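Local structure of exoglucanase A (Cellulomonas fimi, 7CBD) at residues D246-I251 against W264-D269. The protein hydrolyses the beta-1,4-glucosidic linkages of cellulose with inversion of anomeric configuration, releasing cellobiose from the non-reducing chain ends. Numbering follows the deposited sequence.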
loop_
_atom_site.group_PDB
_atom_site.type_symbol
_atom_site.label_atom_id
_atom_site.label_comp_id
_atom_site.label_asym_id
_atom_site.label_seq_id
_atom_site.Cartn_x
_atom_site.Cartn_y
_atom_site.Cartn_z
ATOM N N ASP A 246 -5.429 -6.218 -22.938
ATOM C CA ASP A 246 -6.224 -5.309 -23.760
ATOM C C ASP A 246 -7.616 -5.234 -23.142
ATOM O O ASP A 246 -8.473 -6.075 -23.424
ATOM C CB ASP A 246 -6.277 -5.824 -25.196
ATOM C CG ASP A 246 -7.150 -4.976 -26.102
ATOM O OD1 ASP A 246 -7.287 -5.360 -27.284
ATOM O OD2 ASP A 246 -7.685 -3.935 -25.660
ATOM N N SER A 247 -7.855 -4.213 -22.316
ATOM C CA SER A 247 -9.138 -4.117 -21.633
ATOM C C SER A 247 -10.276 -3.692 -22.552
ATOM O O SER A 247 -11.429 -3.663 -22.108
ATOM C CB SER A 247 -9.044 -3.179 -20.433
ATOM O OG SER A 247 -8.715 -1.866 -20.845
ATOM N N SER A 248 -9.988 -3.355 -23.804
ATOM C CA SER A 248 -11.028 -3.071 -24.781
ATOM C C SER A 248 -11.384 -4.288 -25.626
ATOM O O SER A 248 -12.232 -4.177 -26.517
ATOM C CB SER A 248 -10.610 -1.904 -25.685
ATOM O OG SER A 248 -10.358 -0.733 -24.925
ATOM N N LEU A 249 -10.760 -5.437 -25.371
ATOM C CA LEU A 249 -11.036 -6.634 -26.154
ATOM C C LEU A 249 -12.502 -7.018 -26.054
ATOM O O LEU A 249 -13.088 -7.030 -24.966
ATOM C CB LEU A 249 -10.167 -7.791 -25.659
ATOM C CG LEU A 249 -10.309 -9.086 -26.455
ATOM C CD1 LEU A 249 -9.793 -8.865 -27.866
ATOM C CD2 LEU A 249 -9.587 -10.235 -25.758
ATOM N N THR A 250 -13.099 -7.296 -27.201
ATOM C CA THR A 250 -14.462 -7.786 -27.265
ATOM C C THR A 250 -14.434 -9.167 -27.893
ATOM O O THR A 250 -13.654 -9.420 -28.814
ATOM C CB THR A 250 -15.381 -6.821 -28.039
ATOM O OG1 THR A 250 -14.937 -6.698 -29.395
ATOM C CG2 THR A 250 -15.375 -5.441 -27.384
ATOM N N ILE A 251 -15.245 -10.066 -27.346
ATOM C CA ILE A 251 -15.385 -11.433 -27.830
ATOM C C ILE A 251 -16.837 -11.599 -28.237
ATOM O O ILE A 251 -17.735 -11.507 -27.390
ATOM C CB ILE A 251 -15.019 -12.454 -26.741
ATOM C CG1 ILE A 251 -13.570 -12.265 -26.284
ATOM C CG2 ILE A 251 -15.247 -13.872 -27.250
ATOM C CD1 ILE A 251 -13.211 -13.114 -25.081
ATOM N N TRP A 264 -17.133 -3.363 -15.944
ATOM C CA TRP A 264 -16.969 -2.334 -16.985
ATOM C C TRP A 264 -15.728 -1.445 -16.811
ATOM O O TRP A 264 -15.527 -0.528 -17.614
ATOM C CB TRP A 264 -18.223 -1.470 -17.215
ATOM C CG TRP A 264 -19.450 -2.268 -17.603
ATOM C CD1 TRP A 264 -20.386 -2.798 -16.759
ATOM C CD2 TRP A 264 -19.870 -2.614 -18.930
ATOM N NE1 TRP A 264 -21.361 -3.452 -17.479
ATOM C CE2 TRP A 264 -21.068 -3.351 -18.813
ATOM C CE3 TRP A 264 -19.352 -2.370 -20.204
ATOM C CZ2 TRP A 264 -21.752 -3.846 -19.922
ATOM C CZ3 TRP A 264 -20.033 -2.863 -21.305
ATOM C CH2 TRP A 264 -21.219 -3.594 -21.155
ATOM N N ASN A 265 -14.901 -1.688 -15.800
ATOM C CA ASN A 265 -13.676 -0.926 -15.582
ATOM C C ASN A 265 -12.673 -1.219 -16.701
ATOM O O ASN A 265 -12.460 -2.375 -17.062
ATOM C CB ASN A 265 -13.102 -1.411 -14.250
ATOM C CG ASN A 265 -12.086 -0.477 -13.634
ATOM O OD1 ASN A 265 -11.440 0.331 -14.305
ATOM N ND2 ASN A 265 -11.930 -0.602 -12.320
ATOM N N PHE A 266 -12.036 -0.168 -17.242
ATOM C CA PHE A 266 -10.966 -0.345 -18.228
ATOM C C PHE A 266 -9.596 -0.580 -17.603
ATOM O O PHE A 266 -8.653 -0.923 -18.328
ATOM C CB PHE A 266 -10.831 0.884 -19.135
ATOM C CG PHE A 266 -11.845 0.954 -20.236
ATOM C CD1 PHE A 266 -11.681 0.227 -21.406
ATOM C CD2 PHE A 266 -12.947 1.784 -20.116
ATOM C CE1 PHE A 266 -12.615 0.311 -22.427
ATOM C CE2 PHE A 266 -13.880 1.874 -21.134
ATOM C CZ PHE A 266 -13.706 1.137 -22.294
ATOM N N ASP A 267 -9.444 -0.377 -16.295
ATOM C CA ASP A 267 -8.140 -0.477 -15.638
ATOM C C ASP A 267 -8.084 -1.820 -14.919
ATOM O O ASP A 267 -8.634 -1.975 -13.825
ATOM C CB ASP A 267 -7.911 0.667 -14.651
ATOM C CG ASP A 267 -7.750 2.023 -15.323
ATOM O OD1 ASP A 267 -7.732 2.105 -16.568
ATOM O OD2 ASP A 267 -7.643 3.026 -14.590
ATOM N N PHE A 268 -7.399 -2.783 -15.532
ATOM C CA PHE A 268 -7.267 -4.128 -14.988
ATOM C C PHE A 268 -6.054 -4.276 -14.078
ATOM O O PHE A 268 -5.901 -5.318 -13.429
ATOM C CB PHE A 268 -7.080 -5.151 -16.116
ATOM C CG PHE A 268 -8.277 -5.350 -17.018
ATOM C CD1 PHE A 268 -9.487 -4.697 -16.821
ATOM C CD2 PHE A 268 -8.169 -6.236 -18.080
ATOM C CE1 PHE A 268 -10.561 -4.929 -17.677
ATOM C CE2 PHE A 268 -9.233 -6.473 -18.927
ATOM C CZ PHE A 268 -10.429 -5.817 -18.731
ATOM N N ASP A 269 -5.167 -3.290 -14.040
ATOM C CA ASP A 269 -3.925 -3.436 -13.293
ATOM C C ASP A 269 -3.386 -2.057 -12.953
ATOM O O ASP A 269 -3.915 -1.035 -13.395
ATOM C CB ASP A 269 -2.903 -4.298 -14.052
ATOM C CG ASP A 269 -2.579 -3.760 -15.434
ATOM O OD1 ASP A 269 -2.371 -2.541 -15.558
ATOM O OD2 ASP A 269 -2.504 -4.568 -16.391
#
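Ser-247 reaches Phe-266 through its hydroxyl, donating a hydrogen bond from OG to the carbonyl O of Phe-266 at 2.7 Å. OG lies in the carbonyl plane, on a lone pair of the Phe-266 oxygen, with a C=O...OG angle of 129°. With chi1 at 62°, OG stands between the backbone N and the carbonyl carbon of its own residue, which turns the hydroxyl to this oxygen, while CB, set by the backbone, faces the next aromatic residue, Phe-268. That second contact is a CH-pi interaction: Ser-247 CB sits over one face of the Phe-268 ring, 3.5 Å from the centroid and displaced toward CZ, while CA also approaches the rim at CE2 and CZ. Tyr-262 stacks on the same phenyl ring, and an alanine in place of Phe-268 would probably leave both Tyr-262 and the Ser-247 methylene without their aromatic partner, opening a gap between the loops.

Ser-247 and Ser-248 are the central residues of a type I beta turn, closed by the backbone bond from Leu-249 N to Asp-246 O and reinforced by an Asx turn in which Asp-246 OD2 accepts from Ser-248 N. Within this glycosyl hydrolase family 6 catalytic domain, the turn leads into the small antiparallel hairpin of strands 250-251 and 254-255, and it is the turn, not the strands, that packs on the loop before helix 270-283, away from the predicted catalytic aspartates. A second Asx turn, from Asp-267 N to Asn-265 OD1 (2.9 Å), shapes the facing loop, whose Asp-269 caps the helix start.

Looser contacts gather at the edge of the Phe-266 ring. Ser-247 OG lies in the ring plane 3.7 Å from Phe-266 CD1, and in one of its two conformers Ser-248 OG comes near Phe-266 CE1, a doubtful contact.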